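Local coordinates for protein tyrosyl-tRNA synthetase (Pyrococcus horikoshii, PDB 2CYC) that probably attaches tyrosine to its cognate tRNA in two steps, activating the amino acid with ATP and then passing it to the acceptor end, at residues T303-A311 with K333-V343; F40-G51 with A94-S105. One frame throughout, in Å; residues are numbered along the deposited sequence.

In the fold
Two contacts of one chain illustrate how chemistry follows place in a fold. They share no helix or strand. Interaction 2, whose centre is about 11 Å from that of the chain, is a buried joint in the catalytic core: the loop after strand 36-40, with the first turn of helix 48-63, packs on helix 87-108, almost wholly through aromatic rings and aliphatic branches, with one nearly straight hydrogen bond across it. Interaction 1 has its centre about 27 Å from that of the chain, in the C-terminal part, where strand 305-307 meets helix 336-350. It is smaller and only partly buried, passing from an apolar inner end to a solvated arginine corner with bridging waters. The centres of interactions 1 and 2 lie about 30 Å apart.

Interaction 1: residues T303-A311 with K333-V343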
loop_
_atom_site.group_PDB
_atom_site.type_symbol
_atom_site.label_atom_id
_atom_site.label_comp_id
_atom_site.label_asym_id
_atom_site.label_seq_id
_atom_site.Cartn_x
_atom_site.Cartn_y
_atom_site.Cartn_z
ATOM N N THR A 303 45.159 -16.225 -7.286
ATOM C CA THR A 303 45.222 -15.537 -8.557
ATOM C C THR A 303 46.584 -14.862 -8.540
ATOM O O THR A 303 47.377 -15.086 -7.624
ATOM C CB THR A 303 44.101 -14.473 -8.683
ATOM O OG1 THR A 303 44.252 -13.756 -9.918
ATOM C CG2 THR A 303 44.158 -13.494 -7.516
ATOM N N GLU A 304 46.866 -14.044 -9.544
ATOM C CA GLU A 304 48.138 -13.350 -9.594
ATOM C C GLU A 304 47.927 -11.861 -9.795
ATOM O O GLU A 304 47.380 -11.437 -10.813
ATOM C CB GLU A 304 49.013 -13.910 -10.722
ATOM C CG GLU A 304 49.785 -15.172 -10.347
ATOM C CD GLU A 304 50.614 -15.712 -11.503
ATOM O OE1 GLU A 304 51.300 -14.909 -12.170
ATOM O OE2 GLU A 304 50.586 -16.939 -11.741
ATOM N N PHE A 305 48.336 -11.076 -8.804
ATOM C CA PHE A 305 48.230 -9.623 -8.883
ATOM C C PHE A 305 49.629 -9.058 -8.657
ATOM O O PHE A 305 50.188 -9.168 -7.561
ATOM C CB PHE A 305 47.263 -9.074 -7.828
ATOM C CG PHE A 305 47.117 -7.574 -7.873
ATOM C CD1 PHE A 305 46.755 -6.931 -9.060
ATOM C CD2 PHE A 305 47.346 -6.802 -6.737
ATOM C CE1 PHE A 305 46.626 -5.534 -9.118
ATOM C CE2 PHE A 305 47.218 -5.396 -6.780
ATOM C CZ PHE A 305 46.857 -4.765 -7.975
ATOM N N THR A 306 50.188 -8.460 -9.701
ATOM C CA THR A 306 51.535 -7.909 -9.630
ATOM C C THR A 306 51.611 -6.392 -9.540
ATOM O O THR A 306 50.964 -5.683 -10.303
ATOM C CB THR A 306 52.377 -8.344 -10.864
ATOM O OG1 THR A 306 52.467 -9.771 -10.901
ATOM C CG2 THR A 306 53.791 -7.759 -10.790
ATOM N N VAL A 307 52.407 -5.907 -8.594
ATOM C CA VAL A 307 52.632 -4.474 -8.434
ATOM C C VAL A 307 54.054 -4.241 -8.936
ATOM O O VAL A 307 55.018 -4.719 -8.331
ATOM C CB VAL A 307 52.537 -4.034 -6.957
ATOM C CG1 VAL A 307 52.890 -2.545 -6.830
ATOM C CG2 VAL A 307 51.129 -4.294 -6.424
ATOM N N HIS A 308 54.180 -3.540 -10.061
ATOM C CA HIS A 308 55.490 -3.264 -10.636
ATOM C C HIS A 308 56.120 -2.048 -9.977
ATOM O O HIS A 308 55.496 -0.990 -9.883
ATOM C CB HIS A 308 55.384 -3.021 -12.144
ATOM C CG HIS A 308 54.807 -4.174 -12.903
ATOM N ND1 HIS A 308 53.462 -4.285 -13.182
ATOM C CD2 HIS A 308 55.389 -5.286 -13.410
ATOM C CE1 HIS A 308 53.240 -5.416 -13.825
ATOM N NE2 HIS A 308 54.393 -6.043 -13.975
ATOM N N ARG A 309 57.360 -2.209 -9.523
ATOM C CA ARG A 309 58.095 -1.132 -8.869
ATOM C C ARG A 309 59.568 -1.261 -9.212
ATOM O O ARG A 309 60.047 -2.354 -9.517
ATOM C CB ARG A 309 57.971 -1.242 -7.351
ATOM C CG ARG A 309 56.566 -1.302 -6.813
ATOM C CD ARG A 309 56.594 -1.525 -5.317
ATOM N NE ARG A 309 57.216 -2.805 -4.995
ATOM C CZ ARG A 309 57.111 -3.419 -3.823
ATOM N NH1 ARG A 309 56.406 -2.870 -2.839
ATOM N NH2 ARG A 309 57.699 -4.595 -3.642
ATOM N N PRO A 310 60.307 -0.142 -9.186
ATOM C CA PRO A 310 61.734 -0.255 -9.494
ATOM C C PRO A 310 62.385 -0.866 -8.258
ATOM O O PRO A 310 61.827 -0.795 -7.162
ATOM C CB PRO A 310 62.160 1.195 -9.729
ATOM C CG PRO A 310 61.223 1.967 -8.843
ATOM C CD PRO A 310 59.897 1.270 -9.080
ATOM N N ALA A 311 63.551 -1.474 -8.434
ATOM C CA ALA A 311 64.261 -2.097 -7.321
ATOM C C ALA A 311 64.357 -1.204 -6.077
ATOM O O ALA A 311 64.223 -1.687 -4.947
ATOM C CB ALA A 311 65.660 -2.505 -7.776
ATOM N N LYS A 333 55.378 -2.582 3.665
ATOM C CA LYS A 333 56.222 -3.074 2.584
ATOM C C LYS A 333 55.591 -2.771 1.217
ATOM O O LYS A 333 56.254 -2.835 0.179
ATOM C CB LYS A 333 56.467 -4.574 2.762
ATOM C CG LYS A 333 57.309 -4.873 3.999
ATOM C CD LYS A 333 57.338 -6.352 4.340
ATOM C CE LYS A 333 58.102 -6.581 5.642
ATOM N NZ LYS A 333 58.258 -8.027 5.956
ATOM N N LEU A 334 54.306 -2.428 1.231
ATOM C CA LEU A 334 53.578 -2.074 0.007
ATOM C C LEU A 334 52.985 -0.698 0.277
ATOM O O LEU A 334 52.115 -0.547 1.136
ATOM C CB LEU A 334 52.455 -3.074 -0.278
ATOM C CG LEU A 334 51.507 -2.693 -1.417
ATOM C CD1 LEU A 334 52.296 -2.570 -2.719
ATOM C CD2 LEU A 334 50.392 -3.737 -1.534
ATOM N N HIS A 335 53.451 0.305 -0.453
ATOM C CA HIS A 335 52.977 1.667 -0.230
ATOM C C HIS A 335 51.763 2.058 -1.080
ATOM O O HIS A 335 51.637 1.645 -2.227
ATOM C CB HIS A 335 54.138 2.638 -0.471
ATOM C CG HIS A 335 53.891 4.022 0.040
ATOM N ND1 HIS A 335 53.062 4.917 -0.603
ATOM C CD2 HIS A 335 54.343 4.655 1.149
ATOM C CE1 HIS A 335 53.012 6.042 0.090
ATOM N NE2 HIS A 335 53.779 5.908 1.158
ATOM N N PRO A 336 50.854 2.867 -0.515
ATOM C CA PRO A 336 49.652 3.318 -1.224
ATOM C C PRO A 336 49.935 3.852 -2.631
ATOM O O PRO A 336 49.133 3.650 -3.538
ATOM C CB PRO A 336 49.101 4.392 -0.303
ATOM C CG PRO A 336 49.425 3.845 1.044
ATOM C CD PRO A 336 50.851 3.357 0.874
ATOM N N LEU A 337 51.067 4.533 -2.817
ATOM C CA LEU A 337 51.403 5.071 -4.139
ATOM C C LEU A 337 51.419 3.968 -5.198
ATOM O O LEU A 337 50.849 4.120 -6.278
ATOM C CB LEU A 337 52.778 5.755 -4.125
ATOM C CG LEU A 337 52.920 7.123 -3.441
ATOM C CD1 LEU A 337 54.390 7.446 -3.289
ATOM C CD2 LEU A 337 52.218 8.205 -4.262
ATOM N N ASP A 338 52.075 2.859 -4.885
ATOM C CA ASP A 338 52.177 1.757 -5.834
ATOM C C ASP A 338 50.895 0.931 -5.920
ATOM O O ASP A 338 50.485 0.539 -7.011
ATOM C CB ASP A 338 53.376 0.886 -5.467
ATOM C CG ASP A 338 54.665 1.699 -5.381
ATOM O OD1 ASP A 338 54.986 2.398 -6.365
ATOM O OD2 ASP A 338 55.350 1.650 -4.336
ATOM N N LEU A 339 50.258 0.677 -4.781
ATOM C CA LEU A 339 49.009 -0.084 -4.771
ATOM C C LEU A 339 47.935 0.638 -5.599
ATOM O O LEU A 339 47.284 0.028 -6.454
ATOM C CB LEU A 339 48.499 -0.277 -3.340
ATOM C CG LEU A 339 47.148 -1.006 -3.226
ATOM C CD1 LEU A 339 47.226 -2.395 -3.890
ATOM C CD2 LEU A 339 46.778 -1.129 -1.762
ATOM N N LYS A 340 47.761 1.936 -5.353
ATOM C CA LYS A 340 46.770 2.723 -6.091
ATOM C C LYS A 340 46.972 2.638 -7.606
ATOM O O LYS A 340 46.015 2.464 -8.363
ATOM C CB LYS A 340 46.827 4.198 -5.683
ATOM C CG LYS A 340 46.174 4.558 -4.363
ATOM C CD LYS A 340 46.314 6.065 -4.168
ATOM C CE LYS A 340 45.709 6.540 -2.874
ATOM N NZ LYS A 340 45.716 8.027 -2.816
ATOM N N ASN A 341 48.216 2.783 -8.049
ATOM C CA ASN A 341 48.496 2.720 -9.471
ATOM C C ASN A 341 48.196 1.329 -10.022
ATOM O O ASN A 341 47.651 1.186 -11.117
ATOM C CB ASN A 341 49.954 3.109 -9.741
ATOM C CG ASN A 341 50.396 2.781 -11.160
ATOM O OD1 ASN A 341 51.126 1.812 -11.382
ATOM N ND2 ASN A 341 49.947 3.580 -12.128
ATOM N N ALA A 342 48.529 0.294 -9.260
ATOM C CA ALA A 342 48.270 -1.058 -9.740
ATOM C C ALA A 342 46.758 -1.321 -9.815
ATOM O O ALA A 342 46.279 -1.932 -10.763
ATOM C CB ALA A 342 48.961 -2.086 -8.839
ATOM N N VAL A 343 46.000 -0.843 -8.832
ATOM C CA VAL A 343 44.556 -1.056 -8.855
ATOM C C VAL A 343 43.913 -0.336 -10.039
ATOM O O VAL A 343 43.019 -0.879 -10.683
ATOM C CB VAL A 343 43.894 -0.596 -7.542
ATOM C CG1 VAL A 343 42.370 -0.613 -7.680
ATOM C CG2 VAL A 343 44.320 -1.524 -6.405
HETATM O O HOH W 1 55.397 -0.057 -2.241
HETATM O O HOH W 2 56.877 -5.639 -1.359
#
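With CG anti to the backbone N (chi1 -180°), Phe305 carries its ring onto helix 336-350, and the tip atom CZ comes to rest 3.5 Å from Ala342 CB. Leu339 CD1 meets the edge of this ring, its side chain crossing that of Phe305 at about a right angle. A bend at chi3 (-62°) turns the guanidinium of Arg309 away from the line of its own chain and toward the carbonyl of Lys333. Between these two groups Val307 uses both branches: CG1 lies 3.7 Å from Asp338 CB, while CG2 sits 3.9 Å from Ala342 CB. Phe305 and Val307 of the strand, and Arg309 in the loop just after it, face the segment 333-343 in alternation, and the small Ala342 admits the first two. Here a two-stranded antiparallel sheet, 305-307 paired with 317-319, lays one face on a helix; Leu325 and Ile297 also touch the Phe305 ring. Toward solvent the chemistry changes. Arg309 NH1 donates to Lys333 O at 3.0 Å in a bond bent to 139°, in the carbonyl plane but tilted from that of the guanidinium. The neighbouring Asp338 forms no direct salt bridge: the two charged planes stand nearly perpendicular, Arg309 CD lies 3.5 Å from Asp338 OD2, and Arg309 NE remains 4.9 Å from that oxygen. A water links them, accepting from Arg309 NH1 and from His335 N while donating to Asp338 OD2 at 2.7 Å. The rotation of the guanidinium is fixed further by Gly315, whose carbonyl accepts from Arg309 NE, and a second water accepts from Arg309 NH2.

Interaction 2: residues F40-G51 with A94-S105; sequences FEISGYIHLGTG and ALKYFKVGMEKS. With TYR (tyrosine), chain C.
Phe98 is gripped from both faces by isoleucines of the loop that leads from strand 36-40 of the Rossmann fold into the class I signature, read here as His-Leu-Gly-Thr (His47 to Thr50). Ile42 CD1 lies over one face, 4.2 Å from the ring centroid, and Ile46 CD1 over the opposite face at 4.1 Å. Phe40 CB comes to 3.5 Å from Phe98 CZ, the two ring planes inclined at 47°. Replacing Phe98 by alanine would take the ring from between the two CD1 methyls and is likely to open a gap beside Phe40. Further along helix 87-108, Met102 SD lies over a face of the Phe40 ring, a Met-aromatic contact. Tyr97, with CG anti to its own N (chi1 166°), extends OH to accept from Ile46 N at 3.0 Å, almost straight (168°); this hydroxyl also bonds His264. Between Phe40 and Ile42 in the chain, Glu41 points away from helix 87-108; Glu41 N lies 3.9 Å from CB of the bound tyrosine, and Glu41 OE2 bonds Tyr168, a tyrosine-binding residue. At the far end Gly51 lets the helices close in: Ser105 CB lies 3.6 Å from Gly51 O, while Ser105 OG donates to Gly101 O from the opposite face to Ser105 N.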
loop_
_atom_site.group_PDB
_atom_site.type_symbol
_atom_site.label_atom_id
_atom_site.label_comp_id
_atom_site.label_asym_id
_atom_site.label_seq_id
_atom_site.Cartn_x
_atom_site.Cartn_y
_atom_site.Cartn_z
ATOM N N PHE A 40 17.005 -3.492 -8.973
ATOM C CA PHE A 40 17.773 -2.264 -8.899
ATOM C C PHE A 40 16.882 -1.078 -9.174
ATOM O O PHE A 40 16.006 -1.121 -10.041
ATOM C CB PHE A 40 18.879 -2.219 -9.954
ATOM C CG PHE A 40 19.819 -3.372 -9.914
ATOM C CD1 PHE A 40 19.553 -4.529 -10.645
ATOM C CD2 PHE A 40 20.992 -3.298 -9.172
ATOM C CE1 PHE A 40 20.446 -5.588 -10.641
ATOM C CE2 PHE A 40 21.893 -4.357 -9.164
ATOM C CZ PHE A 40 21.616 -5.501 -9.901
ATOM N N GLU A 41 17.115 -0.008 -8.438
ATOM C CA GLU A 41 16.388 1.213 -8.701
ATOM C C GLU A 41 17.083 1.776 -9.945
ATOM O O GLU A 41 18.233 1.432 -10.229
ATOM C CB GLU A 41 16.535 2.181 -7.536
ATOM C CG GLU A 41 15.571 1.903 -6.377
ATOM C CD GLU A 41 15.408 3.112 -5.463
ATOM O OE1 GLU A 41 15.918 4.193 -5.821
ATOM O OE2 GLU A 41 14.770 2.985 -4.397
ATOM N N ILE A 42 16.388 2.630 -10.683
ATOM C CA ILE A 42 16.942 3.241 -11.888
ATOM C C ILE A 42 17.138 4.728 -11.556
ATOM O O ILE A 42 16.164 5.460 -11.360
ATOM C CB ILE A 42 15.948 3.077 -13.063
ATOM C CG1 ILE A 42 15.500 1.604 -13.168
ATOM C CG2 ILE A 42 16.586 3.543 -14.364
ATOM C CD1 ILE A 42 16.640 0.586 -13.455
ATOM N N SER A 43 18.383 5.184 -11.479
ATOM C CA SER A 43 18.607 6.587 -11.121
ATOM C C SER A 43 20.019 7.127 -11.257
ATOM O O SER A 43 20.379 8.062 -10.539
ATOM C CB SER A 43 18.184 6.816 -9.679
ATOM O OG SER A 43 19.007 6.057 -8.803
ATOM N N GLY A 44 20.824 6.557 -12.145
ATOM C CA GLY A 44 22.178 7.056 -12.303
ATOM C C GLY A 44 23.118 6.066 -12.960
ATOM O O GLY A 44 22.708 4.971 -13.362
ATOM N N TYR A 45 24.384 6.458 -13.069
ATOM C CA TYR A 45 25.401 5.613 -13.675
ATOM C C TYR A 45 25.687 4.413 -12.791
ATOM O O TYR A 45 25.611 4.494 -11.567
ATOM C CB TYR A 45 26.687 6.412 -13.915
ATOM C CG TYR A 45 26.511 7.527 -14.927
ATOM C CD1 TYR A 45 26.494 8.863 -14.528
ATOM C CD2 TYR A 45 26.344 7.240 -16.281
ATOM C CE1 TYR A 45 26.312 9.890 -15.455
ATOM C CE2 TYR A 45 26.163 8.258 -17.222
ATOM C CZ TYR A 45 26.146 9.579 -16.800
ATOM O OH TYR A 45 25.962 10.589 -17.720
ATOM N N ILE A 46 26.004 3.293 -13.426
ATOM C CA ILE A 46 26.291 2.064 -12.705
ATOM C C ILE A 46 27.717 2.078 -12.152
ATOM O O ILE A 46 28.681 2.016 -12.919
ATOM C CB ILE A 46 26.122 0.842 -13.637
ATOM C CG1 ILE A 46 24.654 0.720 -14.067
ATOM C CG2 ILE A 46 26.610 -0.430 -12.932
ATOM C CD1 ILE A 46 24.443 -0.235 -15.242
ATOM N N HIS A 47 27.852 2.173 -10.829
ATOM C CA HIS A 47 29.181 2.172 -10.216
ATOM C C HIS A 47 29.620 0.721 -10.034
ATOM O O HIS A 47 28.809 -0.185 -10.206
ATOM C CB HIS A 47 29.172 2.943 -8.882
ATOM C CG HIS A 47 28.304 2.340 -7.822
ATOM N ND1 HIS A 47 28.649 1.193 -7.140
ATOM C CD2 HIS A 47 27.123 2.749 -7.299
ATOM C CE1 HIS A 47 27.721 0.921 -6.240
ATOM N NE2 HIS A 47 26.783 1.850 -6.315
ATOM N N LEU A 48 30.892 0.495 -9.701
ATOM C CA LEU A 48 31.424 -0.872 -9.583
ATOM C C LEU A 48 30.706 -1.807 -8.617
ATOM O O LEU A 48 30.637 -3.021 -8.855
ATOM C CB LEU A 48 32.921 -0.838 -9.233
ATOM C CG LEU A 48 33.796 0.023 -10.146
ATOM C CD1 LEU A 48 35.276 -0.224 -9.839
ATOM C CD2 LEU A 48 33.491 -0.308 -11.593
ATOM N N GLY A 49 30.191 -1.259 -7.522
ATOM C CA GLY A 49 29.479 -2.096 -6.573
ATOM C C GLY A 49 28.252 -2.711 -7.223
ATOM O O GLY A 49 28.003 -3.911 -7.112
ATOM N N THR A 50 27.491 -1.885 -7.928
ATOM C CA THR A 50 26.268 -2.329 -8.593
ATOM C C THR A 50 26.537 -3.330 -9.716
ATOM O O THR A 50 25.950 -4.413 -9.759
ATOM C CB THR A 50 25.519 -1.120 -9.170
ATOM O OG1 THR A 50 25.388 -0.130 -8.148
ATOM C CG2 THR A 50 24.132 -1.509 -9.647
ATOM N N GLY A 51 27.435 -2.967 -10.624
ATOM C CA GLY A 51 27.727 -3.850 -11.733
ATOM C C GLY A 51 28.602 -5.049 -11.425
ATOM O O GLY A 51 28.196 -6.192 -11.669
ATOM N N ALA A 94 16.038 2.689 -17.891
ATOM C CA ALA A 94 16.134 1.288 -17.502
ATOM C C ALA A 94 16.413 0.395 -18.717
ATOM O O ALA A 94 17.326 -0.429 -18.702
ATOM C CB ALA A 94 14.831 0.855 -16.808
ATOM N N LEU A 95 15.625 0.581 -19.770
ATOM C CA LEU A 95 15.756 -0.204 -20.989
ATOM C C LEU A 95 16.895 0.189 -21.929
ATOM O O LEU A 95 17.489 -0.669 -22.574
ATOM C CB LEU A 95 14.433 -0.158 -21.765
ATOM C CG LEU A 95 13.455 -1.320 -21.541
ATOM C CD1 LEU A 95 13.372 -1.671 -20.065
ATOM C CD2 LEU A 95 12.094 -0.939 -22.095
ATOM N N LYS A 96 17.211 1.474 -22.008
ATOM C CA LYS A 96 18.248 1.905 -22.930
ATOM C C LYS A 96 19.649 2.021 -22.373
ATOM O O LYS A 96 20.620 1.978 -23.128
ATOM C CB LYS A 96 17.837 3.224 -23.585
ATOM C CG LYS A 96 16.668 3.073 -24.542
ATOM C CD LYS A 96 16.282 4.414 -25.147
ATOM C CE LYS A 96 15.193 4.257 -26.202
ATOM N NZ LYS A 96 14.775 5.571 -26.776
ATOM N N TYR A 97 19.766 2.170 -21.060
ATOM C CA TYR A 97 21.088 2.285 -20.453
ATOM C C TYR A 97 21.400 1.219 -19.417
ATOM O O TYR A 97 22.369 0.475 -19.548
ATOM C CB TYR A 97 21.267 3.648 -19.781
ATOM C CG TYR A 97 22.477 3.687 -18.870
ATOM C CD1 TYR A 97 23.773 3.716 -19.397
ATOM C CD2 TYR A 97 22.331 3.624 -17.482
ATOM C CE1 TYR A 97 24.889 3.682 -18.570
ATOM C CE2 TYR A 97 23.443 3.584 -16.641
ATOM C CZ TYR A 97 24.721 3.614 -17.192
ATOM O OH TYR A 97 25.825 3.582 -16.372
ATOM N N PHE A 98 20.574 1.158 -18.379
ATOM C CA PHE A 98 20.810 0.229 -17.286
ATOM C C PHE A 98 20.894 -1.234 -17.682
ATOM O O PHE A 98 21.817 -1.935 -17.274
ATOM C CB PHE A 98 19.754 0.417 -16.189
ATOM C CG PHE A 98 20.177 -0.140 -14.868
ATOM C CD1 PHE A 98 20.033 -1.498 -14.589
ATOM C CD2 PHE A 98 20.792 0.678 -13.924
ATOM C CE1 PHE A 98 20.497 -2.036 -13.386
ATOM C CE2 PHE A 98 21.261 0.148 -12.715
ATOM C CZ PHE A 98 21.111 -1.213 -12.451
ATOM N N LYS A 99 19.929 -1.694 -18.470
ATOM C CA LYS A 99 19.904 -3.076 -18.914
ATOM C C LYS A 99 21.216 -3.476 -19.566
ATOM O O LYS A 99 21.841 -4.452 -19.151
ATOM C CB LYS A 99 18.758 -3.299 -19.901
ATOM C CG LYS A 99 18.733 -4.701 -20.526
ATOM C CD LYS A 99 17.470 -4.898 -21.346
ATOM C CE LYS A 99 17.342 -6.321 -21.857
ATOM N NZ LYS A 99 18.438 -6.639 -22.803
ATOM N N VAL A 100 21.645 -2.710 -20.570
ATOM C CA VAL A 100 22.880 -3.031 -21.274
ATOM C C VAL A 100 24.117 -2.828 -20.397
ATOM O O VAL A 100 25.106 -3.545 -20.537
ATOM C CB VAL A 100 23.014 -2.218 -22.599
ATOM C CG1 VAL A 100 23.225 -0.745 -22.311
ATOM C CG2 VAL A 100 24.172 -2.780 -23.438
ATOM N N GLY A 101 24.062 -1.859 -19.488
ATOM C CA GLY A 101 25.189 -1.639 -18.597
ATOM C C GLY A 101 25.386 -2.872 -17.725
ATOM O O GLY A 101 26.512 -3.294 -17.475
ATOM N N MET A 102 24.285 -3.458 -17.260
ATOM C CA MET A 102 24.352 -4.659 -16.427
ATOM C C MET A 102 24.805 -5.866 -17.235
ATOM O O MET A 102 25.584 -6.688 -16.749
ATOM C CB MET A 102 22.987 -4.954 -15.795
ATOM C CG MET A 102 22.677 -4.094 -14.590
ATOM S SD MET A 102 23.860 -4.376 -13.247
ATOM C CE MET A 102 24.671 -2.913 -13.263
ATOM N N GLU A 103 24.304 -5.977 -18.465
ATOM C CA GLU A 103 24.684 -7.086 -19.331
ATOM C C GLU A 103 26.204 -7.115 -19.492
ATOM O O GLU A 103 26.825 -8.173 -19.386
ATOM C CB GLU A 103 24.014 -6.958 -20.708
ATOM C CG GLU A 103 22.573 -7.437 -20.744
ATOM C CD GLU A 103 21.831 -7.059 -22.028
ATOM O OE1 GLU A 103 20.801 -7.694 -22.320
ATOM O OE2 GLU A 103 22.257 -6.127 -22.735
ATOM N N LYS A 104 26.805 -5.953 -19.731
ATOM C CA LYS A 104 28.252 -5.897 -19.903
ATOM C C LYS A 104 29.005 -6.121 -18.590
ATOM O O LYS A 104 30.115 -6.648 -18.593
ATOM C CB LYS A 104 28.661 -4.565 -20.531
ATOM C CG LYS A 104 28.000 -4.301 -21.888
ATOM C CD LYS A 104 28.249 -5.418 -22.905
ATOM C CE LYS A 104 27.326 -5.258 -24.116
ATOM N NZ LYS A 104 27.483 -6.333 -25.148
ATOM N N SER A 105 28.408 -5.726 -17.469
ATOM C CA SER A 105 29.055 -5.929 -16.178
ATOM C C SER A 105 29.080 -7.421 -15.869
ATOM O O SER A 105 30.085 -7.951 -15.410
ATOM C CB SER A 105 28.305 -5.188 -15.073
ATOM O OG SER A 105 28.452 -3.787 -15.220
HETATM N N TYR C . 15.441 -1.528 -2.925
HETATM C CA TYR C . 16.458 -1.863 -3.967
HETATM C C TYR C . 17.554 -0.799 -4.004
HETATM O O TYR C . 17.389 0.245 -3.336
HETATM C CB TYR C . 15.787 -1.970 -5.346
HETATM C CG TYR C . 14.787 -3.106 -5.446
HETATM C CD1 TYR C . 15.185 -4.430 -5.266
HETATM C CD2 TYR C . 13.440 -2.856 -5.723
HETATM C CE1 TYR C . 14.259 -5.485 -5.355
HETATM C CE2 TYR C . 12.516 -3.895 -5.823
HETATM C CZ TYR C . 12.926 -5.204 -5.633
HETATM O OH TYR C . 11.998 -6.227 -5.720
HETATM O OXT TYR C . 18.561 -1.019 -4.705
#